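Local atomic coordinates of Polyphosphate:AMP phosphotransferase (Pseudomonas aeruginosa PAO1, PDB entry 3CZP), a protein that uses inorganic polyphosphate as phosphate donor to convert AMP to ADP and, less efficiently, GMP to GDP, with magnesium as cofactor. Residues A[129-140]-A[198-207]; A[21-29]-A[223-234]. One frame throughout, in Å; residues are numbered along the deposited sequence.

Interaction 1. Residues A[129-140]-A[198-207]. With ACT (acetate ion), chain D; EDO (1,2-ethanediol), chain G.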
loop_
_atom_site.group_PDB
_atom_site.type_symbol
_atom_site.label_atom_id
_atom_site.label_comp_id
_atom_site.label_asym_id
_atom_site.label_seq_id
_atom_site.Cartn_x
_atom_site.Cartn_y
_atom_site.Cartn_z
ATOM N N ASP A 129 -13.907 -26.219 11.163
ATOM C CA ASP A 129 -14.490 -26.671 9.900
ATOM C C ASP A 129 -14.813 -25.495 8.960
ATOM O O ASP A 129 -14.682 -25.594 7.702
ATOM C CB ASP A 129 -15.700 -27.541 10.168
ATOM C CG ASP A 129 -15.315 -28.929 10.743
ATOM O OD1 ASP A 129 -14.087 -29.262 10.901
ATOM O OD2 ASP A 129 -16.250 -29.695 11.022
ATOM N N GLN A 130 -15.172 -24.382 9.572
ATOM C CA GLN A 130 -15.503 -23.159 8.826
ATOM C C GLN A 130 -14.265 -22.535 8.218
ATOM O O GLN A 130 -14.324 -22.139 7.091
ATOM C CB GLN A 130 -16.258 -22.164 9.693
ATOM C CG GLN A 130 -17.692 -22.690 10.012
ATOM C CD GLN A 130 -18.385 -21.904 11.075
ATOM O OE1 GLN A 130 -18.155 -20.713 11.203
ATOM N NE2 GLN A 130 -19.261 -22.558 11.833
ATOM N N ALA A 131 -13.183 -22.468 8.999
ATOM C CA ALA A 131 -11.884 -22.012 8.600
ATOM C C ALA A 131 -11.342 -22.856 7.481
ATOM O O ALA A 131 -10.756 -22.343 6.525
ATOM C CB ALA A 131 -10.902 -22.031 9.809
ATOM N N ILE A 132 -11.542 -24.158 7.589
ATOM C CA ILE A 132 -11.134 -25.056 6.535
ATOM C C ILE A 132 -11.823 -24.691 5.261
ATOM O O ILE A 132 -11.153 -24.542 4.236
ATOM C CB ILE A 132 -11.376 -26.572 6.851
ATOM C CG1 ILE A 132 -10.449 -27.010 7.980
ATOM C CG2 ILE A 132 -11.108 -27.411 5.603
ATOM C CD1 ILE A 132 -10.696 -28.446 8.517
ATOM N N ASP A 133 -13.151 -24.590 5.290
ATOM C CA ASP A 133 -13.911 -24.283 4.057
ATOM C C ASP A 133 -13.541 -22.905 3.479
ATOM O O ASP A 133 -13.436 -22.741 2.251
ATOM C CB ASP A 133 -15.418 -24.319 4.302
ATOM C CG ASP A 133 -15.955 -25.704 4.624
ATOM O OD1 ASP A 133 -15.287 -26.751 4.349
ATOM O OD2 ASP A 133 -17.072 -25.737 5.208
ATOM N N ALA A 134 -13.368 -21.914 4.336
ATOM C CA ALA A 134 -12.912 -20.552 3.899
ATOM C C ALA A 134 -11.554 -20.575 3.164
ATOM O O ALA A 134 -11.350 -19.817 2.227
ATOM C CB ALA A 134 -12.866 -19.524 5.126
ATOM N N ALA A 135 -10.664 -21.460 3.582
ATOM C CA ALA A 135 -9.380 -21.614 2.980
ATOM C C ALA A 135 -9.571 -22.232 1.597
ATOM O O ALA A 135 -9.011 -21.727 0.598
ATOM C CB ALA A 135 -8.467 -22.503 3.853
ATOM N N GLU A 136 -10.385 -23.286 1.531
ATOM C CA GLU A 136 -10.616 -23.948 0.267
ATOM C C GLU A 136 -11.152 -22.910 -0.712
ATOM O O GLU A 136 -10.667 -22.795 -1.818
ATOM C CB GLU A 136 -11.516 -25.180 0.446
ATOM C CG GLU A 136 -11.665 -26.127 -0.720
ATOM C CD GLU A 136 -12.579 -25.622 -1.833
ATOM O OE1 GLU A 136 -13.465 -24.762 -1.635
ATOM O OE2 GLU A 136 -12.374 -26.112 -2.955
ATOM N N ARG A 137 -12.136 -22.116 -0.305
ATOM C CA ARG A 137 -12.744 -21.115 -1.196
ATOM C C ARG A 137 -11.735 -19.979 -1.605
ATOM O O ARG A 137 -11.775 -19.499 -2.724
ATOM C CB ARG A 137 -14.040 -20.553 -0.576
ATOM C CG ARG A 137 -15.196 -21.584 -0.534
ATOM C CD ARG A 137 -16.533 -21.003 -0.015
ATOM N NE ARG A 137 -16.374 -20.003 1.074
ATOM C CZ ARG A 137 -16.439 -20.225 2.398
ATOM N NH1 ARG A 137 -16.675 -21.409 2.895
ATOM N NH2 ARG A 137 -16.263 -19.215 3.233
ATOM N N PHE A 138 -10.952 -19.511 -0.658
ATOM C CA PHE A 138 -9.941 -18.473 -0.883
ATOM C C PHE A 138 -8.928 -19.018 -1.905
ATOM O O PHE A 138 -8.744 -18.435 -2.966
ATOM C CB PHE A 138 -9.324 -18.106 0.452
ATOM C CG PHE A 138 -8.219 -17.100 0.382
ATOM C CD1 PHE A 138 -8.417 -15.859 -0.085
ATOM C CD2 PHE A 138 -6.939 -17.441 0.804
ATOM C CE1 PHE A 138 -7.380 -14.958 -0.162
ATOM C CE2 PHE A 138 -5.934 -16.531 0.762
ATOM C CZ PHE A 138 -6.157 -15.283 0.276
ATOM N N GLU A 139 -8.349 -20.182 -1.620
ATOM C CA GLU A 139 -7.385 -20.778 -2.564
ATOM C C GLU A 139 -7.960 -21.010 -3.938
ATOM O O GLU A 139 -7.275 -20.773 -4.924
ATOM C CB GLU A 139 -6.793 -22.045 -2.056
ATOM C CG GLU A 139 -6.029 -21.747 -0.775
ATOM C CD GLU A 139 -5.411 -22.899 -0.156
ATOM O OE1 GLU A 139 -5.489 -24.008 -0.736
ATOM O OE2 GLU A 139 -4.845 -22.688 0.982
ATOM N N ARG A 140 -9.211 -21.437 -3.987
ATOM C CA ARG A 140 -9.842 -21.696 -5.305
ATOM C C ARG A 140 -9.917 -20.443 -6.167
ATOM O O ARG A 140 -9.720 -20.496 -7.400
ATOM C CB ARG A 140 -11.211 -22.327 -5.126
ATOM C CG ARG A 140 -11.868 -22.796 -6.407
ATOM C CD ARG A 140 -13.302 -23.238 -6.221
ATOM N NE ARG A 140 -13.283 -24.565 -5.621
ATOM C CZ ARG A 140 -13.196 -25.717 -6.300
ATOM N NH1 ARG A 140 -13.199 -25.751 -7.643
ATOM N NH2 ARG A 140 -13.120 -26.849 -5.625
ATOM N N ARG A 198 -7.284 -33.771 8.830
ATOM C CA ARG A 198 -8.582 -33.242 8.448
ATOM C C ARG A 198 -8.429 -32.016 7.552
ATOM O O ARG A 198 -9.050 -31.936 6.505
ATOM C CB ARG A 198 -9.375 -32.895 9.716
ATOM C CG ARG A 198 -10.802 -32.478 9.497
ATOM C CD ARG A 198 -11.511 -32.146 10.821
ATOM N NE ARG A 198 -11.417 -33.341 11.634
ATOM C CZ ARG A 198 -12.408 -34.092 12.088
ATOM N NH1 ARG A 198 -13.683 -33.745 11.909
ATOM N NH2 ARG A 198 -12.094 -35.212 12.781
ATOM N N VAL A 199 -7.556 -31.086 7.935
ATOM C CA VAL A 199 -7.222 -29.935 7.068
ATOM C C VAL A 199 -6.704 -30.296 5.705
ATOM O O VAL A 199 -7.193 -29.774 4.686
ATOM C CB VAL A 199 -6.216 -28.954 7.795
ATOM C CG1 VAL A 199 -5.730 -27.903 6.904
ATOM C CG2 VAL A 199 -6.914 -28.305 9.046
ATOM N N LEU A 200 -5.729 -31.214 5.668
ATOM C CA LEU A 200 -5.089 -31.620 4.431
ATOM C C LEU A 200 -6.025 -32.382 3.466
ATOM O O LEU A 200 -6.081 -32.076 2.284
ATOM C CB LEU A 200 -3.790 -32.433 4.730
ATOM C CG LEU A 200 -2.508 -31.556 4.762
ATOM C CD1 LEU A 200 -2.580 -30.378 5.780
ATOM C CD2 LEU A 200 -1.312 -32.455 5.033
ATOM N N ARG A 201 -6.821 -33.312 3.973
ATOM C CA ARG A 201 -7.780 -34.009 3.149
ATOM C C ARG A 201 -8.742 -33.063 2.448
ATOM O O ARG A 201 -9.085 -33.240 1.247
ATOM C CB ARG A 201 -8.523 -35.045 4.018
ATOM C CG ARG A 201 -9.796 -35.686 3.415
ATOM C CD ARG A 201 -9.487 -36.612 2.216
ATOM N NE ARG A 201 -10.745 -37.129 1.682
ATOM C CZ ARG A 201 -11.328 -38.245 2.081
ATOM N NH1 ARG A 201 -12.495 -38.598 1.525
ATOM N NH2 ARG A 201 -10.750 -38.985 3.046
ATOM N N ARG A 202 -9.215 -32.069 3.189
ATOM C CA ARG A 202 -10.246 -31.169 2.711
ATOM C C ARG A 202 -9.749 -30.069 1.755
ATOM O O ARG A 202 -10.522 -29.503 0.988
ATOM C CB ARG A 202 -10.984 -30.559 3.922
ATOM C CG ARG A 202 -11.622 -31.616 4.779
ATOM C CD ARG A 202 -12.564 -31.093 5.800
ATOM N NE ARG A 202 -13.085 -32.163 6.653
ATOM C CZ ARG A 202 -13.942 -31.973 7.641
ATOM N NH1 ARG A 202 -14.348 -33.021 8.363
ATOM N NH2 ARG A 202 -14.402 -30.760 7.915
ATOM N N THR A 203 -8.465 -29.762 1.818
ATOM C CA THR A 203 -7.907 -28.634 1.081
ATOM C C THR A 203 -6.876 -29.041 0.056
ATOM O O THR A 203 -6.276 -28.174 -0.602
ATOM C CB THR A 203 -7.315 -27.592 2.041
ATOM O OG1 THR A 203 -6.258 -28.202 2.771
ATOM C CG2 THR A 203 -8.429 -27.031 2.975
ATOM N N SER A 204 -6.648 -30.326 -0.088
ATOM C CA SER A 204 -5.807 -30.806 -1.169
ATOM C C SER A 204 -6.672 -30.970 -2.417
ATOM O O SER A 204 -7.528 -31.790 -2.457
ATOM C CB SER A 204 -5.124 -32.125 -0.814
ATOM O OG SER A 204 -3.981 -32.269 -1.675
ATOM N N ARG A 205 -6.412 -30.181 -3.437
ATOM C CA ARG A 205 -7.201 -30.142 -4.665
ATOM C C ARG A 205 -6.268 -30.361 -5.825
ATOM O O ARG A 205 -5.034 -30.197 -5.698
ATOM C CB ARG A 205 -7.878 -28.777 -4.831
ATOM C CG ARG A 205 -8.915 -28.499 -3.830
ATOM C CD ARG A 205 -10.141 -29.268 -4.207
ATOM N NE ARG A 205 -11.229 -29.052 -3.275
ATOM C CZ ARG A 205 -11.403 -29.717 -2.149
ATOM N NH1 ARG A 205 -10.573 -30.676 -1.819
ATOM N NH2 ARG A 205 -12.452 -29.449 -1.397
ATOM N N ASP A 206 -6.839 -30.730 -6.953
ATOM C CA ASP A 206 -6.042 -31.005 -8.155
ATOM C C ASP A 206 -5.271 -29.742 -8.630
ATOM O O ASP A 206 -4.121 -29.824 -9.121
ATOM C CB ASP A 206 -6.950 -31.529 -9.266
ATOM C CG ASP A 206 -7.400 -32.987 -9.038
ATOM O OD1 ASP A 206 -6.932 -33.666 -8.052
ATOM O OD2 ASP A 206 -8.251 -33.428 -9.855
ATOM N N TYR A 207 -5.894 -28.583 -8.475
ATOM C CA TYR A 207 -5.263 -27.288 -8.859
ATOM C C TYR A 207 -4.393 -26.683 -7.762
ATOM O O TYR A 207 -3.750 -25.689 -7.984
ATOM C CB TYR A 207 -6.353 -26.284 -9.259
ATOM C CG TYR A 207 -7.388 -26.120 -8.187
ATOM C CD1 TYR A 207 -7.148 -25.318 -7.096
ATOM C CD2 TYR A 207 -8.565 -26.845 -8.219
ATOM C CE1 TYR A 207 -8.028 -25.203 -6.098
ATOM C CE2 TYR A 207 -9.482 -26.703 -7.217
ATOM C CZ TYR A 207 -9.214 -25.867 -6.189
ATOM O OH TYR A 207 -10.093 -25.761 -5.197
HETATM C C ACT D . -10.676 -30.583 -7.585
HETATM O O ACT D . -9.998 -31.486 -7.013
HETATM O OXT ACT D . -11.733 -30.216 -7.006
HETATM C CH3 ACT D . -10.275 -29.955 -8.892
HETATM C C1 EDO G . -9.293 -23.680 -9.915
HETATM O O1 EDO G . -8.551 -23.483 -11.138
HETATM C C2 EDO G . -10.532 -24.568 -10.158
HETATM O O2 EDO G . -11.785 -23.923 -9.841
HETATM O O HOH W 1 -14.731 -28.078 6.528
HETATM O O HOH W 2 -15.462 -32.265 11.237
HETATM O O HOH W 3 -7.777 -25.642 -1.517
#
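Ile132, on helix 125-144, packs as a knob into a hole formed by Arg198, Val199, Arg202 and Thr203 of helix 186-203, joining two helices of the first PPK2 unit, a P-loop-type α/β fold, that run in the same general direction; the short segments cross at -35°. The apolar part divides between the two branches of Ile132: CG2 lies 3.6 Å from Arg202 CB and also meets Thr203 CG2, while CD1, at the tip of the longer one, reaches Val199 CG2. Met114 of helix 110-119 continues this core.

Charge pairs flank it. Beside the knob, Asp129 OD1 and Arg202 NH2 form a loose salt bridge (3.4 Å), the carboxylate and guanidinium planes 51° apart, and two waters also link Asp129 to Arg202. Farther along, Glu136 bends at chi2 (-76°). Its OE2 serves two arginines: Arg140 NH2 lies 2.9 Å from Glu136 OE2, nearly along the C-O axis. Arg205 NE meets Glu136 OE2 on the anti side at 3.2 Å. This shared carboxylate probably offsets the closeness of the two cations.

A water bridges Glu139 OE1 and Thr203 O, both also held by Lys151; Glu139 OE2 bonds Tyr111 and Trp110. In the loop after helix 186-203, Tyr207 places its OH over one face of the Arg140 guanidinium, off-centre, 3.1 Å above its plane.

Interaction 2. Residues A[21-29]-A[223-234]. With GOL (glycerol), chain I.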
loop_
_atom_site.group_PDB
_atom_site.type_symbol
_atom_site.label_atom_id
_atom_site.label_comp_id
_atom_site.label_asym_id
_atom_site.label_seq_id
_atom_site.Cartn_x
_atom_site.Cartn_y
_atom_site.Cartn_z
ATOM N N ALA A 21 22.418 -33.530 -8.552
ATOM C CA ALA A 21 21.068 -33.076 -8.899
ATOM C C ALA A 21 20.880 -31.553 -8.644
ATOM O O ALA A 21 20.282 -30.819 -9.464
ATOM C CB ALA A 21 20.057 -33.906 -8.152
ATOM N N VAL A 22 21.393 -31.092 -7.514
ATOM C CA VAL A 22 21.293 -29.685 -7.162
ATOM C C VAL A 22 21.931 -28.737 -8.173
ATOM O O VAL A 22 21.424 -27.662 -8.353
ATOM C CB VAL A 22 21.882 -29.406 -5.752
ATOM C CG1 VAL A 22 22.027 -27.922 -5.488
ATOM C CG2 VAL A 22 21.018 -30.035 -4.763
ATOM N N ILE A 23 23.030 -29.122 -8.809
ATOM C CA ILE A 23 23.706 -28.252 -9.753
ATOM C C ILE A 23 22.763 -27.940 -10.884
ATOM O O ILE A 23 22.612 -26.791 -11.263
ATOM C CB ILE A 23 25.030 -28.893 -10.349
ATOM C CG1 ILE A 23 26.088 -29.098 -9.266
ATOM C CG2 ILE A 23 25.622 -28.023 -11.485
ATOM C CD1 ILE A 23 27.292 -29.920 -9.759
ATOM N N GLU A 24 22.096 -28.980 -11.376
ATOM C CA GLU A 24 21.148 -28.862 -12.476
ATOM C C GLU A 24 19.881 -28.130 -12.015
ATOM O O GLU A 24 19.410 -27.266 -12.724
ATOM C CB GLU A 24 20.811 -30.264 -12.964
ATOM C CG GLU A 24 19.988 -30.439 -14.228
ATOM C CD GLU A 24 19.973 -31.956 -14.633
ATOM O OE1 GLU A 24 19.373 -32.764 -13.882
ATOM O OE2 GLU A 24 20.613 -32.343 -15.654
ATOM N N LEU A 25 19.379 -28.494 -10.837
ATOM C CA LEU A 25 18.113 -28.046 -10.310
ATOM C C LEU A 25 18.175 -26.564 -10.094
ATOM O O LEU A 25 17.249 -25.878 -10.434
ATOM C CB LEU A 25 17.757 -28.734 -8.972
ATOM C CG LEU A 25 16.445 -28.278 -8.257
ATOM C CD1 LEU A 25 15.242 -28.430 -9.150
ATOM C CD2 LEU A 25 16.232 -29.068 -6.996
ATOM N N ARG A 26 19.256 -26.072 -9.501
ATOM C CA ARG A 26 19.344 -24.653 -9.208
ATOM C C ARG A 26 19.439 -23.817 -10.495
ATOM O O ARG A 26 18.772 -22.770 -10.639
ATOM C CB ARG A 26 20.419 -24.357 -8.146
ATOM C CG ARG A 26 21.796 -24.441 -8.541
ATOM C CD ARG A 26 22.717 -24.440 -7.272
ATOM N NE ARG A 26 22.748 -23.201 -6.518
ATOM C CZ ARG A 26 23.454 -23.031 -5.412
ATOM N NH1 ARG A 26 23.423 -21.878 -4.810
ATOM N NH2 ARG A 26 24.235 -23.992 -4.928
ATOM N N GLU A 27 20.151 -24.314 -11.491
ATOM C CA GLU A 27 20.173 -23.604 -12.756
ATOM C C GLU A 27 18.753 -23.572 -13.418
ATOM O O GLU A 27 18.312 -22.522 -13.864
ATOM C CB GLU A 27 21.237 -24.169 -13.685
ATOM C CG GLU A 27 22.021 -23.097 -14.349
ATOM C CD GLU A 27 22.927 -22.228 -13.387
ATOM O OE1 GLU A 27 23.158 -21.075 -13.784
ATOM O OE2 GLU A 27 23.424 -22.666 -12.290
ATOM N N ALA A 28 18.061 -24.714 -13.455
ATOM C CA ALA A 28 16.708 -24.816 -13.981
ATOM C C ALA A 28 15.726 -23.953 -13.165
ATOM O O ALA A 28 14.875 -23.305 -13.754
ATOM C CB ALA A 28 16.205 -26.283 -14.022
ATOM N N LEU A 29 15.881 -23.895 -11.833
ATOM C CA LEU A 29 15.034 -22.995 -11.034
ATOM C C LEU A 29 15.230 -21.519 -11.386
ATOM O O LEU A 29 14.263 -20.777 -11.684
ATOM C CB LEU A 29 15.187 -23.234 -9.513
ATOM C CG LEU A 29 14.501 -24.495 -8.971
ATOM C CD1 LEU A 29 15.045 -24.908 -7.503
ATOM C CD2 LEU A 29 12.998 -24.353 -8.943
ATOM N N LEU A 223 15.712 -31.265 -1.880
ATOM C CA LEU A 223 15.627 -31.677 -3.258
ATOM C C LEU A 223 14.207 -31.985 -3.705
ATOM O O LEU A 223 13.850 -31.692 -4.833
ATOM C CB LEU A 223 16.532 -32.891 -3.513
ATOM C CG LEU A 223 17.000 -33.116 -4.960
ATOM C CD1 LEU A 223 17.674 -31.921 -5.546
ATOM C CD2 LEU A 223 17.932 -34.334 -5.057
ATOM N N THR A 224 13.443 -32.665 -2.841
ATOM C CA THR A 224 12.055 -33.034 -3.157
ATOM C C THR A 224 11.135 -31.813 -3.406
ATOM O O THR A 224 10.466 -31.689 -4.470
ATOM C CB THR A 224 11.486 -34.025 -2.141
ATOM O OG1 THR A 224 12.263 -35.213 -2.204
ATOM C CG2 THR A 224 9.993 -34.362 -2.426
ATOM N N VAL A 225 11.190 -30.874 -2.482
ATOM C CA VAL A 225 10.482 -29.573 -2.589
ATOM C C VAL A 225 10.919 -28.790 -3.841
ATOM O O VAL A 225 10.077 -28.274 -4.603
ATOM C CB VAL A 225 10.722 -28.692 -1.329
ATOM C CG1 VAL A 225 10.242 -27.185 -1.555
ATOM C CG2 VAL A 225 10.064 -29.278 -0.085
ATOM N N GLY A 226 12.237 -28.701 -4.068
ATOM C CA GLY A 226 12.766 -27.983 -5.240
ATOM C C GLY A 226 12.336 -28.590 -6.559
ATOM O O GLY A 226 12.022 -27.869 -7.510
ATOM N N ARG A 227 12.337 -29.920 -6.622
ATOM C CA ARG A 227 11.850 -30.662 -7.804
ATOM C C ARG A 227 10.370 -30.405 -8.042
ATOM O O ARG A 227 9.936 -30.235 -9.175
ATOM C CB ARG A 227 12.058 -32.165 -7.612
ATOM C CG ARG A 227 13.518 -32.588 -7.748
ATOM C CD ARG A 227 13.685 -34.043 -7.371
ATOM N NE ARG A 227 14.907 -34.539 -7.951
ATOM C CZ ARG A 227 15.527 -35.630 -7.546
ATOM N NH1 ARG A 227 15.036 -36.345 -6.558
ATOM N NH2 ARG A 227 16.639 -35.986 -8.154
ATOM N N ILE A 228 9.591 -30.434 -6.959
ATOM C CA ILE A 228 8.137 -30.179 -7.068
ATOM C C ILE A 228 7.886 -28.744 -7.599
ATOM O O ILE A 228 7.051 -28.529 -8.498
ATOM C CB ILE A 228 7.405 -30.446 -5.731
ATOM C CG1 ILE A 228 7.380 -31.971 -5.414
ATOM C CG2 ILE A 228 5.947 -29.897 -5.735
ATOM C CD1 ILE A 228 7.109 -32.272 -3.889
ATOM N N LEU A 229 8.589 -27.767 -7.026
ATOM C CA LEU A 229 8.505 -26.394 -7.486
ATOM C C LEU A 229 8.873 -26.246 -8.993
ATOM O O LEU A 229 8.157 -25.582 -9.742
ATOM C CB LEU A 229 9.432 -25.514 -6.672
ATOM C CG LEU A 229 9.032 -25.114 -5.261
ATOM C CD1 LEU A 229 10.172 -24.206 -4.772
ATOM C CD2 LEU A 229 7.627 -24.398 -5.181
ATOM N N LEU A 230 10.006 -26.837 -9.409
ATOM C CA LEU A 230 10.424 -26.748 -10.801
ATOM C C LEU A 230 9.393 -27.315 -11.722
ATOM O O LEU A 230 9.036 -26.708 -12.725
ATOM C CB LEU A 230 11.800 -27.445 -11.049
ATOM C CG LEU A 230 12.298 -27.321 -12.471
ATOM C CD1 LEU A 230 12.739 -25.857 -12.785
ATOM C CD2 LEU A 230 13.420 -28.375 -12.715
ATOM N N GLU A 231 8.905 -28.502 -11.397
ATOM C CA GLU A 231 7.921 -29.176 -12.236
ATOM C C GLU A 231 6.679 -28.350 -12.401
ATOM O O GLU A 231 6.174 -28.163 -13.530
ATOM C CB GLU A 231 7.550 -30.528 -11.623
ATOM C CG GLU A 231 6.736 -31.407 -12.530
ATOM C CD GLU A 231 6.533 -32.819 -11.952
ATOM O OE1 GLU A 231 7.322 -33.253 -11.045
ATOM O OE2 GLU A 231 5.592 -33.505 -12.426
ATOM N N GLY A 232 6.168 -27.868 -11.274
ATOM C CA GLY A 232 4.944 -27.057 -11.249
ATOM C C GLY A 232 5.118 -25.742 -11.995
ATOM O O GLY A 232 4.253 -25.340 -12.737
ATOM N N LEU A 233 6.251 -25.072 -11.812
ATOM C CA LEU A 233 6.519 -23.833 -12.483
ATOM C C LEU A 233 6.761 -23.979 -13.983
ATOM O O LEU A 233 6.184 -23.227 -14.769
ATOM C CB LEU A 233 7.687 -23.133 -11.769
ATOM C CG LEU A 233 7.940 -21.662 -12.054
ATOM C CD1 LEU A 233 6.725 -20.754 -11.910
ATOM C CD2 LEU A 233 9.102 -21.176 -11.175
ATOM N N GLN A 234 7.534 -24.989 -14.397
ATOM C CA GLN A 234 7.742 -25.250 -15.833
ATOM C C GLN A 234 6.388 -25.512 -16.532
ATOM O O GLN A 234 6.127 -24.936 -17.565
ATOM C CB GLN A 234 8.747 -26.399 -16.029
ATOM C CG GLN A 234 10.194 -26.033 -15.617
ATOM C CD GLN A 234 11.195 -27.099 -15.983
ATOM O OE1 GLN A 234 10.886 -28.292 -15.962
ATOM N NE2 GLN A 234 12.408 -26.680 -16.298
HETATM C C1 GOL I . 17.396 -32.805 -11.329
HETATM O O1 GOL I . 18.497 -31.913 -11.168
HETATM C C2 GOL I . 16.213 -32.380 -10.428
HETATM O O2 GOL I . 16.391 -33.183 -9.306
HETATM C C3 GOL I . 14.734 -32.528 -10.906
HETATM O O3 GOL I . 14.379 -31.951 -12.138
HETATM O O HOH W 4 13.773 -24.091 -16.059
#
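Leu25 of helix 15-39 pushes into helix 218-238 as a knob among Leu223, Gly226, Arg227 and Leu230. Its CB points toward the partner helix and lies 3.9 Å from O1 of a bound glycerol. Beyond it, CG stands anti to the backbone N (chi1 177°), which carries the branch toward helix 218-238. There the two methyls part: CD1 lies against the backbone of Gly226, 3.7 Å from its O, and reaches Leu230 CD2, whereas CD2 presses on Leu223 CD1 at 3.5 Å and also approaches the Gly226 carbonyl carbon. Having no side chain, Gly226 lets the leucine settle directly on the helix backbone.

Further apolar contacts extend the seam both ways. Toward the start of both segments, Ala21 CB meets Leu223 CD2 and Val22 CG2 meets Leu223 CD1; toward their ends, both Leu230 methyls, CD1 and CD2, touch Ala28 CB, each 3.7 Å away, and Leu29 CD2 touches Leu230 CB. A water spans from Ala28 O to Gln234 NE2. Within helix 218-238, Leu223 CD2 lies over the centre of the Arg227 guanidinium, with glycerol O2 at the edge of that group.

Trp66 of helix 56-66 also packs on Leu25, and Phe150 of strand 148-155 on Leu229. With one knob-into-hole at Leu25 and the short segments crossing at 38°, the pair forms part of the helical layer on the parallel sheet of a P-loop-type α/β domain.

How the interactions relate
Both contacts belong to the first PPK2 unit, the N-terminal one, which seems to be catalytically inactive and might serve dimerization. Interaction 1 is nested in the chain between the two segments of interaction 2: helix 15-39 comes first, then helices 125-144 and 186-203, and finally helix 218-238. The centres lie 26 Å apart and the nearest atoms about 9 Å. Strand 148-155 of the five-stranded parallel sheet adjoins both, through Lys151 and Leu149 at interaction 1 and Phe150 and Phe152 at interaction 2. Arg137 pairs with Asp394 of the second unit, placing interaction 1 beside the junction of the fused units; Glu27 pairs with Arg432 of the second subunit, placing interaction 2 beside the subunit interface, consistent with the suggested dimerization role.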